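Long-range contacts in galactan 1,3-beta-galactosidase (Phanerochaete chrysosporium, PDB 7BYV), which probably hydrolyses beta-1,3-galactan from the chain end as a family 43 glycoside hydrolase, with an appended carbohydrate-binding module: residues A[133-138]-A[157-162]; A[184-189]-A[204-209]; A[109-114]-A[129-134]. The protein carries 1 engineered substitution. All coordinates share one frame; numbering follows the deposited sequence.

Interaction 1: A[133-138]-A[157-162]. With GAL (beta-D-galactopyranose), chain C; GAL (beta-D-galactopyranose), chain B; GAL (beta-D-galactopyranose), chain D.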
loop_
_atom_site.group_PDB
_atom_site.type_symbol
_atom_site.label_atom_id
_atom_site.label_comp_id
_atom_site.label_asym_id
_atom_site.label_seq_id
_atom_site.Cartn_x
_atom_site.Cartn_y
_atom_site.Cartn_z
ATOM N N GLY A 133 -14.395 -26.101 -1.109
ATOM C CA GLY A 133 -15.785 -25.778 -1.384
ATOM C C GLY A 133 -16.267 -24.397 -0.958
ATOM O O GLY A 133 -17.401 -24.027 -1.295
ATOM N N ALA A 134 -15.469 -23.621 -0.233
ATOM C CA ALA A 134 -15.959 -22.382 0.351
ATOM C C ALA A 134 -15.535 -21.176 -0.478
ATOM O O ALA A 134 -14.606 -21.245 -1.288
ATOM C CB ALA A 134 -15.456 -22.226 1.787
ATOM N N ASP A 135 -16.236 -20.063 -0.247
ATOM C CA ASP A 135 -15.874 -18.772 -0.823
ATOM C C ASP A 135 -14.443 -18.380 -0.487
ATOM O O ASP A 135 -13.981 -18.537 0.645
ATOM C CB ASP A 135 -16.798 -17.684 -0.291
ATOM C CG ASP A 135 -18.126 -17.673 -0.969
ATOM O OD1 ASP A 135 -18.296 -18.428 -1.950
ATOM O OD2 ASP A 135 -19.010 -16.913 -0.512
ATOM N N SER A 136 -13.754 -17.820 -1.464
ATOM C CA SER A 136 -12.445 -17.232 -1.243
ATOM C C SER A 136 -12.393 -15.957 -2.061
ATOM O O SER A 136 -12.438 -16.028 -3.290
ATOM C CB SER A 136 -11.345 -18.184 -1.677
ATOM O OG SER A 136 -10.088 -17.574 -1.511
ATOM N N ARG A 137 -12.312 -14.793 -1.404
ATOM C CA ARG A 137 -12.166 -13.535 -2.128
ATOM C C ARG A 137 -10.771 -13.010 -1.849
ATOM O O ARG A 137 -9.791 -13.537 -2.417
ATOM C CB ARG A 137 -13.311 -12.580 -1.774
ATOM C CG ARG A 137 -14.514 -12.742 -2.675
ATOM C CD ARG A 137 -15.790 -12.232 -2.030
ATOM N NE ARG A 137 -16.969 -12.624 -2.803
ATOM C CZ ARG A 137 -17.796 -13.613 -2.461
ATOM N NH1 ARG A 137 -17.594 -14.318 -1.351
ATOM N NH2 ARG A 137 -18.827 -13.911 -3.237
ATOM N N ASP A 138 -10.594 -12.001 -0.984
ATOM C CA ASP A 138 -9.244 -11.537 -0.669
ATOM C C ASP A 138 -8.448 -12.659 -0.013
ATOM O O ASP A 138 -8.924 -13.322 0.916
ATOM C CB ASP A 138 -9.276 -10.308 0.246
ATOM C CG ASP A 138 -9.526 -8.993 -0.522
ATOM O OD1 ASP A 138 -9.885 -9.023 -1.720
ATOM O OD2 ASP A 138 -9.377 -7.914 0.078
ATOM N N SER A 157 -13.845 -15.653 3.576
ATOM C CA SER A 157 -14.812 -16.649 3.119
ATOM C C SER A 157 -16.234 -16.291 3.549
ATOM O O SER A 157 -16.463 -15.323 4.280
ATOM C CB SER A 157 -14.456 -18.042 3.643
ATOM O OG SER A 157 -14.883 -19.039 2.728
ATOM N N ASP A 158 -17.186 -17.093 3.061
ATOM C CA ASP A 158 -18.629 -16.949 3.305
ATOM C C ASP A 158 -19.074 -15.501 3.179
ATOM O O ASP A 158 -19.559 -14.876 4.125
ATOM C CB ASP A 158 -19.021 -17.515 4.660
ATOM C CG ASP A 158 -18.632 -18.993 4.810
ATOM O OD1 ASP A 158 -18.955 -19.794 3.903
ATOM O OD2 ASP A 158 -17.994 -19.353 5.830
ATOM N N ASN A 159 -18.898 -14.977 1.966
ATOM C CA ASN A 159 -19.233 -13.591 1.625
ATOM C C ASN A 159 -18.532 -12.605 2.561
ATOM O O ASN A 159 -19.133 -11.675 3.104
ATOM C CB ASN A 159 -20.751 -13.382 1.604
ATOM C CG ASN A 159 -21.423 -14.204 0.515
ATOM O OD1 ASN A 159 -21.077 -14.086 -0.662
ATOM N ND2 ASN A 159 -22.367 -15.061 0.903
ATOM N N ASN A 160 -17.236 -12.834 2.750
ATOM C CA ASN A 160 -16.331 -11.980 3.505
ATOM C C ASN A 160 -16.652 -11.900 4.989
ATOM O O ASN A 160 -16.106 -11.041 5.670
ATOM C CB ASN A 160 -16.279 -10.568 2.905
ATOM C CG ASN A 160 -15.597 -10.563 1.552
ATOM O OD1 ASN A 160 -14.779 -11.435 1.262
ATOM N ND2 ASN A 160 -15.933 -9.601 0.716
ATOM N N GLN A 161 -17.504 -12.771 5.521
ATOM C CA GLN A 161 -17.802 -12.684 6.946
ATOM C C GLN A 161 -16.814 -13.467 7.796
ATOM O O GLN A 161 -16.501 -13.041 8.914
ATOM C CB GLN A 161 -19.221 -13.179 7.268
ATOM C CG GLN A 161 -20.367 -12.476 6.531
ATOM C CD GLN A 161 -20.372 -10.975 6.732
ATOM O OE1 GLN A 161 -20.797 -10.475 7.781
ATOM N NE2 GLN A 161 -19.887 -10.241 5.723
ATOM N N ASN A 162 -16.309 -14.590 7.295
ATOM C CA ASN A 162 -15.507 -15.509 8.093
ATOM C C ASN A 162 -14.100 -15.591 7.530
ATOM O O ASN A 162 -13.901 -16.048 6.404
ATOM C CB ASN A 162 -16.154 -16.889 8.128
ATOM C CG ASN A 162 -17.551 -16.840 8.667
ATOM O OD1 ASN A 162 -17.882 -15.965 9.462
ATOM N ND2 ASN A 162 -18.392 -17.756 8.219
HETATM C C1 GAL C . -16.867 -6.391 0.128
HETATM C C2 GAL C . -15.394 -5.891 0.122
HETATM C C3 GAL C . -14.836 -5.728 -1.340
HETATM C C4 GAL C . -15.091 -6.998 -2.228
HETATM C C5 GAL C . -16.543 -7.475 -2.083
HETATM C C6 GAL C . -16.848 -8.857 -2.751
HETATM O O2 GAL C . -15.235 -4.647 0.826
HETATM O O3 GAL C . -13.436 -5.513 -1.337
HETATM O O4 GAL C . -14.164 -8.078 -1.915
HETATM O O5 GAL C . -16.941 -7.601 -0.670
HETATM O O6 GAL C . -18.270 -9.167 -2.765
HETATM C C1 GAL B . -20.659 -7.143 3.403
HETATM C C2 GAL B . -19.178 -7.424 3.095
HETATM C C3 GAL B . -18.976 -7.029 1.626
HETATM C C4 GAL B . -19.700 -8.115 0.777
HETATM C C5 GAL B . -21.212 -8.151 1.184
HETATM C C6 GAL B . -22.052 -9.341 0.578
HETATM O O1 GAL B . -20.969 -7.130 4.808
HETATM O O2 GAL B . -18.294 -6.722 3.931
HETATM O O3 GAL B . -17.592 -6.873 1.195
HETATM O O4 GAL B . -19.105 -9.412 0.963
HETATM O O5 GAL B . -21.453 -8.129 2.671
HETATM O O6 GAL B . -22.411 -9.098 -0.800
HETATM C C1 GAL D . -12.278 -4.979 -1.852
HETATM C C2 GAL D . -10.845 -5.630 -2.093
HETATM C C3 GAL D . -10.188 -5.161 -3.371
HETATM C C4 GAL D . -11.221 -5.183 -4.513
HETATM C C5 GAL D . -12.316 -4.105 -4.224
HETATM C C6 GAL D . -13.692 -4.281 -4.941
HETATM O O2 GAL D . -9.924 -5.401 -1.055
HETATM O O3 GAL D . -9.123 -6.054 -3.705
HETATM O O4 GAL D . -11.797 -6.508 -4.663
HETATM O O5 GAL D . -12.590 -3.887 -2.776
HETATM O O6 GAL D . -14.654 -3.313 -4.489
HETATM O O HOH W 1 -18.963 -20.297 0.941
HETATM O O HOH W 2 -15.573 -13.908 0.886
HETATM O O HOH W 3 -12.552 -10.291 0.209
#
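At the galactan-binding site of the five-bladed propeller, the strandless linker 133-138 meets the hairpin turn 157-162 of the next blade, and Asp135 facing Asn159 carries much of the contact. The hairpin reverses through a type I' turn from Asp158 to Gln161, closed by a classic bulge in which Gln161 and Asn162 both face Ser157. This turn offers its backbone to the linker: Asn159 N donates to Asp135 OD2 (3.1 Å) on the anti lone pair of that oxygen. The same OD2 receives Arg137 NH1 at 3.1 Å, but from above the carboxylate plane, so one oxygen is held by two donors from different directions. Asp135 OD1 forms a salt bridge with Lys130, which should limit rotation of the carboxylate. A hydroxyl contact from Ser157 to the carbonyl of Asp135 is modelled too short to be trusted.

Arg137 runs extended from CG to NE, laying CD 3.5 Å from Asn160 OD1, with its guanidinium nearly perpendicular to that amide (82°). NH2 is bound to the carbonyl of Tyr106, while a water in the guanidinium plane links NH1 to both the N and the OD1 of Asn160. A second water joins Asp138 N to Asn160 OD1. With its oxygen thus turned to the linker, Asn160 presents ND2 to the sugar, reaching O3 of the chain B galactose at 3.2 Å in a fairly straight bond (159°). Asp138 OD2 accepts a hydrogen bond from O2 of the chain D galactose at 2.8 Å and also receives Ala189 N. The arrangement is that of a beta-propeller carbohydrate site, in which an inter-blade linker and a hairpin turn share the lining of the central pocket.

Interaction 2: A[184-189]-A[204-209]. Engineered in segment 184-189: Gln188 (natural residue Glu). With GAL (beta-D-galactopyranose), chain D; GAL (beta-D-galactopyranose), chain C; GAL (beta-D-galactopyranose), chain B.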
loop_
_atom_site.group_PDB
_atom_site.type_symbol
_atom_site.label_atom_id
_atom_site.label_comp_id
_atom_site.label_asym_id
_atom_site.label_seq_id
_atom_site.Cartn_x
_atom_site.Cartn_y
_atom_site.Cartn_z
ATOM N N GLY A 184 -17.372 -14.154 11.555
ATOM C CA GLY A 184 -17.849 -12.805 11.716
ATOM C C GLY A 184 -16.750 -11.804 11.889
ATOM O O GLY A 184 -16.996 -10.701 12.385
ATOM N N ALA A 185 -15.531 -12.160 11.496
ATOM C CA ALA A 185 -14.427 -11.218 11.569
ATOM C C ALA A 185 -14.532 -10.114 10.518
ATOM O O ALA A 185 -13.955 -9.037 10.713
ATOM C CB ALA A 185 -13.108 -11.973 11.412
ATOM N N THR A 186 -15.283 -10.355 9.435
ATOM C CA THR A 186 -15.283 -9.549 8.215
ATOM C C THR A 186 -13.911 -8.930 7.921
ATOM O O THR A 186 -13.770 -7.708 7.751
ATOM C CB THR A 186 -16.391 -8.486 8.266
ATOM O OG1 THR A 186 -16.060 -7.457 9.207
ATOM C CG2 THR A 186 -17.750 -9.136 8.637
ATOM N N LEU A 187 -12.897 -9.792 7.850
ATOM C CA LEU A 187 -11.532 -9.401 7.543
ATOM C C LEU A 187 -11.239 -9.697 6.085
ATOM O O LEU A 187 -11.646 -10.735 5.558
ATOM C CB LEU A 187 -10.529 -10.144 8.420
ATOM C CG LEU A 187 -10.495 -9.755 9.899
ATOM C CD1 LEU A 187 -9.609 -10.736 10.679
ATOM C CD2 LEU A 187 -10.007 -8.317 10.087
ATOM N N GLN A 188 -10.552 -8.765 5.434
ATOM C CA GLN A 188 -10.015 -8.991 4.108
ATOM C C GLN A 188 -8.649 -8.324 4.045
ATOM O O GLN A 188 -8.133 -7.825 5.052
ATOM C CB GLN A 188 -10.966 -8.479 3.026
ATOM C CG GLN A 188 -11.235 -6.997 3.097
ATOM C CD GLN A 188 -12.048 -6.507 1.910
ATOM O OE1 GLN A 188 -12.558 -7.310 1.124
ATOM N NE2 GLN A 188 -12.161 -5.195 1.768
ATOM N N ALA A 189 -8.057 -8.345 2.855
ATOM C CA ALA A 189 -6.698 -7.871 2.626
ATOM C C ALA A 189 -5.709 -8.401 3.667
ATOM O O ALA A 189 -5.042 -7.610 4.343
ATOM C CB ALA A 189 -6.666 -6.349 2.588
ATOM N N SER A 204 -7.349 -5.718 6.760
ATOM C CA SER A 204 -8.386 -4.702 6.780
ATOM C C SER A 204 -9.726 -5.333 7.151
ATOM O O SER A 204 -9.935 -6.546 7.018
ATOM C CB SER A 204 -8.503 -4.014 5.416
ATOM O OG SER A 204 -9.329 -4.766 4.530
ATOM N N HIS A 205 -10.623 -4.495 7.659
ATOM C CA HIS A 205 -12.042 -4.795 7.623
ATOM C C HIS A 205 -12.563 -4.554 6.207
ATOM O O HIS A 205 -11.825 -4.142 5.305
ATOM C CB HIS A 205 -12.768 -3.980 8.687
ATOM C CG HIS A 205 -12.632 -4.575 10.050
ATOM N ND1 HIS A 205 -13.159 -5.812 10.372
ATOM C CD2 HIS A 205 -11.978 -4.142 11.156
ATOM C CE1 HIS A 205 -12.853 -6.104 11.628
ATOM N NE2 HIS A 205 -12.134 -5.109 12.122
ATOM N N THR A 206 -13.844 -4.829 5.986
ATOM C CA THR A 206 -14.433 -4.735 4.652
ATOM C C THR A 206 -15.226 -3.445 4.532
ATOM O O THR A 206 -16.176 -3.226 5.291
ATOM C CB THR A 206 -15.339 -5.923 4.374
ATOM O OG1 THR A 206 -16.351 -5.954 5.382
ATOM C CG2 THR A 206 -14.537 -7.224 4.412
ATOM N N SER A 207 -14.843 -2.604 3.561
ATOM C CA SER A 207 -15.499 -1.314 3.357
ATOM C C SER A 207 -15.397 -0.844 1.903
ATOM O O SER A 207 -15.292 0.364 1.645
ATOM C CB SER A 207 -14.895 -0.261 4.294
ATOM O OG SER A 207 -13.484 -0.188 4.117
ATOM N N GLY A 208 -15.423 -1.773 0.951
ATOM C CA GLY A 208 -15.273 -1.389 -0.437
ATOM C C GLY A 208 -13.875 -0.869 -0.691
ATOM O O GLY A 208 -12.906 -1.250 -0.026
ATOM N N TRP A 209 -13.767 0.039 -1.658
ATOM C CA TRP A 209 -12.461 0.643 -1.893
ATOM C C TRP A 209 -12.043 1.584 -0.774
ATOM O O TRP A 209 -10.887 2.013 -0.757
ATOM C CB TRP A 209 -12.443 1.411 -3.217
ATOM C CG TRP A 209 -12.722 0.586 -4.430
ATOM C CD1 TRP A 209 -13.899 0.514 -5.115
ATOM C CD2 TRP A 209 -11.805 -0.282 -5.111
ATOM N NE1 TRP A 209 -13.773 -0.344 -6.175
ATOM C CE2 TRP A 209 -12.499 -0.847 -6.198
ATOM C CE3 TRP A 209 -10.469 -0.639 -4.903
ATOM C CZ2 TRP A 209 -11.902 -1.746 -7.084
ATOM C CZ3 TRP A 209 -9.872 -1.535 -5.787
ATOM C CH2 TRP A 209 -10.591 -2.081 -6.865
HETATM C C1 GAL D . -12.278 -4.979 -1.852
HETATM C C2 GAL D . -10.845 -5.630 -2.093
HETATM C C3 GAL D . -10.188 -5.161 -3.371
HETATM C C4 GAL D . -11.221 -5.183 -4.513
HETATM C C5 GAL D . -12.316 -4.105 -4.224
HETATM C C6 GAL D . -13.692 -4.281 -4.941
HETATM O O2 GAL D . -9.924 -5.401 -1.055
HETATM O O3 GAL D . -9.123 -6.054 -3.705
HETATM O O4 GAL D . -11.797 -6.508 -4.663
HETATM O O5 GAL D . -12.590 -3.887 -2.776
HETATM O O6 GAL D . -14.654 -3.313 -4.489
HETATM C C1 GAL C . -16.867 -6.391 0.128
HETATM C C2 GAL C . -15.394 -5.891 0.122
HETATM C C3 GAL C . -14.836 -5.728 -1.340
HETATM C C4 GAL C . -15.091 -6.998 -2.228
HETATM C C5 GAL C . -16.543 -7.475 -2.083
HETATM C C6 GAL C . -16.848 -8.857 -2.751
HETATM O O2 GAL C . -15.235 -4.647 0.826
HETATM O O3 GAL C . -13.436 -5.513 -1.337
HETATM O O4 GAL C . -14.164 -8.078 -1.915
HETATM O O5 GAL C . -16.941 -7.601 -0.670
HETATM O O6 GAL C . -18.270 -9.167 -2.765
HETATM C C1 GAL B . -20.659 -7.143 3.403
HETATM C C2 GAL B . -19.178 -7.424 3.095
HETATM C C3 GAL B . -18.976 -7.029 1.626
HETATM C C4 GAL B . -19.700 -8.115 0.777
HETATM C C5 GAL B . -21.212 -8.151 1.184
HETATM C C6 GAL B . -22.052 -9.341 0.578
HETATM O O1 GAL B . -20.969 -7.130 4.808
HETATM O O2 GAL B . -18.294 -6.722 3.931
HETATM O O3 GAL B . -17.592 -6.873 1.195
HETATM O O4 GAL B . -19.105 -9.412 0.963
HETATM O O5 GAL B . -21.453 -8.129 2.671
HETATM O O6 GAL B . -22.411 -9.098 -0.800
HETATM O O HOH W 4 -15.899 -4.750 8.145
#
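The imidazole of His205 has Leu187 CD2 over one face, 3.9 Å above the plane and offset toward the rim in a CH-pi contact, while Ala185 O lies at its edge. ND1 donates to Thr186 O at 3.3 Å, yet it stands above that carbonyl's plane, and NE2 is bonded to Gln229. The other flat group, the indole of Trp209, takes no part across the two segments: one face covers the C5 side of the chain D galactose, and Trp261 meets the ring edge-to-face.

The backbones pair antiparallel at Gln188 and Ser204. Gln188 N donates to Ser204 O at 2.8 Å, whereas the return bond from Ser204 N to Gln188 O is weak. Gln188 is an engineered residue, glutamate in the natural protein. Its CG sits between backbone N and carbonyl carbon (chi1 61°), which brings it 3.6 Å from Thr206 CG2 and beside Ser204 OG. That hydroxyl donates to His205 O (2.7 Å) and is itself bonded to Gln243. Beyond the strand, Thr206 OG1 donates to O2 of the chain B galactose at 2.5 Å, and Gly208 N reaches O2 of the chain C galactose at 2.9 Å. The chemistry implies that the backbone pair and the long bond from His205 ND1 hold the chain as it leaves the strand, from where Thr206 and Gly208 can offer OG1 and N to sugar hydroxyls.

Interaction 3: A[109-114]-A[129-134]. With NAG (2-acetamido-2-deoxy-beta-D-glucopyranose), chain E.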
loop_
_atom_site.group_PDB
_atom_site.type_symbol
_atom_site.label_atom_id
_atom_site.label_comp_id
_atom_site.label_asym_id
_atom_site.label_seq_id
_atom_site.Cartn_x
_atom_site.Cartn_y
_atom_site.Cartn_z
ATOM N N ALA A 109 -15.944 -16.034 -6.448
ATOM C CA ALA A 109 -15.273 -16.174 -5.151
ATOM C C ALA A 109 -14.413 -17.442 -5.105
ATOM O O ALA A 109 -14.658 -18.381 -4.353
ATOM C CB ALA A 109 -16.294 -16.147 -4.007
ATOM N N MET A 110 -13.376 -17.432 -5.928
ATOM C CA MET A 110 -12.514 -18.589 -6.077
ATOM C C MET A 110 -11.062 -18.193 -5.870
ATOM O O MET A 110 -10.700 -17.020 -5.799
ATOM C CB MET A 110 -12.661 -19.231 -7.463
ATOM C CG MET A 110 -14.083 -19.565 -7.867
ATOM S SD MET A 110 -14.132 -20.462 -9.437
ATOM C CE MET A 110 -14.753 -22.051 -8.890
ATOM N N VAL A 111 -10.250 -19.182 -5.784
ATOM C CA VAL A 111 -8.816 -19.016 -5.871
ATOM C C VAL A 111 -8.401 -19.492 -7.247
ATOM O O VAL A 111 -9.104 -20.275 -7.887
ATOM C CB VAL A 111 -8.109 -19.796 -4.750
ATOM C CG1 VAL A 111 -6.682 -19.962 -5.059
ATOM C CG2 VAL A 111 -8.233 -19.048 -3.462
ATOM N N GLY A 112 -7.291 -18.964 -7.737
ATOM C CA GLY A 112 -6.661 -19.494 -8.924
ATOM C C GLY A 112 -5.215 -19.830 -8.638
ATOM O O GLY A 112 -4.564 -19.222 -7.788
ATOM N N VAL A 113 -4.726 -20.838 -9.351
ATOM C CA VAL A 113 -3.347 -21.273 -9.220
ATOM C C VAL A 113 -2.713 -21.260 -10.602
ATOM O O VAL A 113 -3.394 -21.350 -11.627
ATOM C CB VAL A 113 -3.247 -22.670 -8.554
ATOM C CG1 VAL A 113 -1.821 -22.988 -8.165
ATOM C CG2 VAL A 113 -4.109 -22.715 -7.311
ATOM N N ALA A 114 -1.404 -21.081 -10.619
ATOM C CA ALA A 114 -0.596 -21.124 -11.820
ATOM C C ALA A 114 0.813 -21.463 -11.358
ATOM O O ALA A 114 1.173 -21.180 -10.209
ATOM C CB ALA A 114 -0.643 -19.789 -12.573
ATOM N N PHE A 129 -10.890 -22.496 -8.472
ATOM C CA PHE A 129 -11.774 -23.352 -7.706
ATOM C C PHE A 129 -12.093 -22.656 -6.395
ATOM O O PHE A 129 -11.408 -21.717 -5.984
ATOM C CB PHE A 129 -11.133 -24.717 -7.447
ATOM C CG PHE A 129 -9.785 -24.621 -6.815
ATOM C CD1 PHE A 129 -8.654 -24.523 -7.591
ATOM C CD2 PHE A 129 -9.652 -24.609 -5.447
ATOM C CE1 PHE A 129 -7.412 -24.431 -7.011
ATOM C CE2 PHE A 129 -8.415 -24.525 -4.862
ATOM C CZ PHE A 129 -7.293 -24.430 -5.642
ATOM N N LYS A 130 -13.130 -23.156 -5.734
ATOM C CA LYS A 130 -13.397 -22.774 -4.360
ATOM C C LYS A 130 -12.559 -23.638 -3.417
ATOM O O LYS A 130 -12.602 -24.867 -3.505
ATOM C CB LYS A 130 -14.882 -22.925 -4.059
ATOM C CG LYS A 130 -15.759 -21.907 -4.748
ATOM C CD LYS A 130 -16.980 -21.692 -3.915
ATOM C CE LYS A 130 -18.003 -20.808 -4.599
ATOM N NZ LYS A 130 -17.592 -19.378 -4.548
ATOM N N PRO A 131 -11.776 -23.041 -2.521
ATOM C CA PRO A 131 -10.955 -23.841 -1.605
ATOM C C PRO A 131 -11.826 -24.593 -0.611
ATOM O O PRO A 131 -12.583 -23.986 0.155
ATOM C CB PRO A 131 -10.080 -22.792 -0.913
ATOM C CG PRO A 131 -10.837 -21.530 -1.035
ATOM C CD PRO A 131 -11.535 -21.602 -2.354
ATOM N N LEU A 132 -11.709 -25.930 -0.632
ATOM C CA LEU A 132 -12.492 -26.824 0.220
ATOM C C LEU A 132 -13.984 -26.567 0.072
ATOM O O LEU A 132 -14.754 -26.759 1.013
ATOM C CB LEU A 132 -12.074 -26.702 1.686
ATOM C CG LEU A 132 -10.677 -27.162 2.108
ATOM C CD1 LEU A 132 -10.504 -27.116 3.618
ATOM C CD2 LEU A 132 -10.354 -28.551 1.601
ATOM N N GLY A 133 -14.395 -26.101 -1.109
ATOM C CA GLY A 133 -15.785 -25.778 -1.384
ATOM C C GLY A 133 -16.267 -24.397 -0.958
ATOM O O GLY A 133 -17.401 -24.027 -1.295
ATOM N N ALA A 134 -15.469 -23.621 -0.233
ATOM C CA ALA A 134 -15.959 -22.382 0.351
ATOM C C ALA A 134 -15.535 -21.176 -0.478
ATOM O O ALA A 134 -14.606 -21.245 -1.288
ATOM C CB ALA A 134 -15.456 -22.226 1.787
HETATM C C1 NAG E . -8.248 -28.629 -5.996
HETATM C C2 NAG E . -8.258 -28.906 -7.506
HETATM C C3 NAG E . -9.551 -28.364 -8.126
HETATM C C4 NAG E . -10.767 -28.901 -7.377
HETATM C C5 NAG E . -10.610 -28.610 -5.881
HETATM C C6 NAG E . -11.754 -29.102 -5.023
HETATM C C7 NAG E . -5.876 -28.859 -8.100
HETATM C C8 NAG E . -4.790 -28.114 -8.820
HETATM N N2 NAG E . -7.097 -28.316 -8.152
HETATM O O3 NAG E . -9.619 -28.680 -9.514
HETATM O O4 NAG E . -11.965 -28.316 -7.882
HETATM O O5 NAG E . -9.407 -29.227 -5.390
HETATM O O6 NAG E . -12.186 -28.078 -4.134
HETATM O O7 NAG E . -5.656 -29.902 -7.491
#
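Backbone hydrogen bonds define the pairing of Val111 with Phe129, an antiparallel hydrogen-bonded pair. Val111 N donates to Phe129 O at 2.8 Å and Phe129 N returns to Val111 O at 2.9 Å.

A single charged group supplies the polar side-chain contact. Lys130, extended until it bends at its last torsion (chi4 -76°), brings NZ to Ala109 O at 3.1 Å from above that carbonyl's plane; Ala108 O also accepts from NZ, which carries the salt bridge to Asp135 as well.

Packing accounts for the rest. The Phe129 ring has CE1 3.7 Å from Val113 CG2, and C1 of an N-acetylglucosamine, from the glycan at Asn174, lies over the centre of one face. Met110 curls its CE over the Phe129 backbone, 3.5 Å from CA, while Val111 CG2 loosely meets Pro131 CD at 4.3 Å.

The contact joins the two last strands of a four-stranded blade, 110-116 and the outermost 124-129. Strand 94-102 flanks 110-116 on its other side, and Pro131 packs on Leu153 and Tyr155 of strand 151-157 in the next blade.

How the interactions relate
From the N terminus, interaction 3 comes first: it closes the hairpin of strands 110-116 and 124-129, the end of one propeller blade. Interaction 1 begins where it ends, for both contain Gly133 and Ala134, and the linker then enters the next blade, whose strands 139-143 and 151-157 lead to the turn that closes the second loop. Interaction 2 follows in series and pairs strand 187-188 with strand 198-205 in the blade after that. None nests within another. The turn 157-162 touches 184-189 through Gln161 O with Thr186 N and Asn162 OD1 with Gly184 N, so three consecutive blades are joined. Interactions 1 and 2 share the galactose residues; interaction 3 stands at the glycosylated periphery.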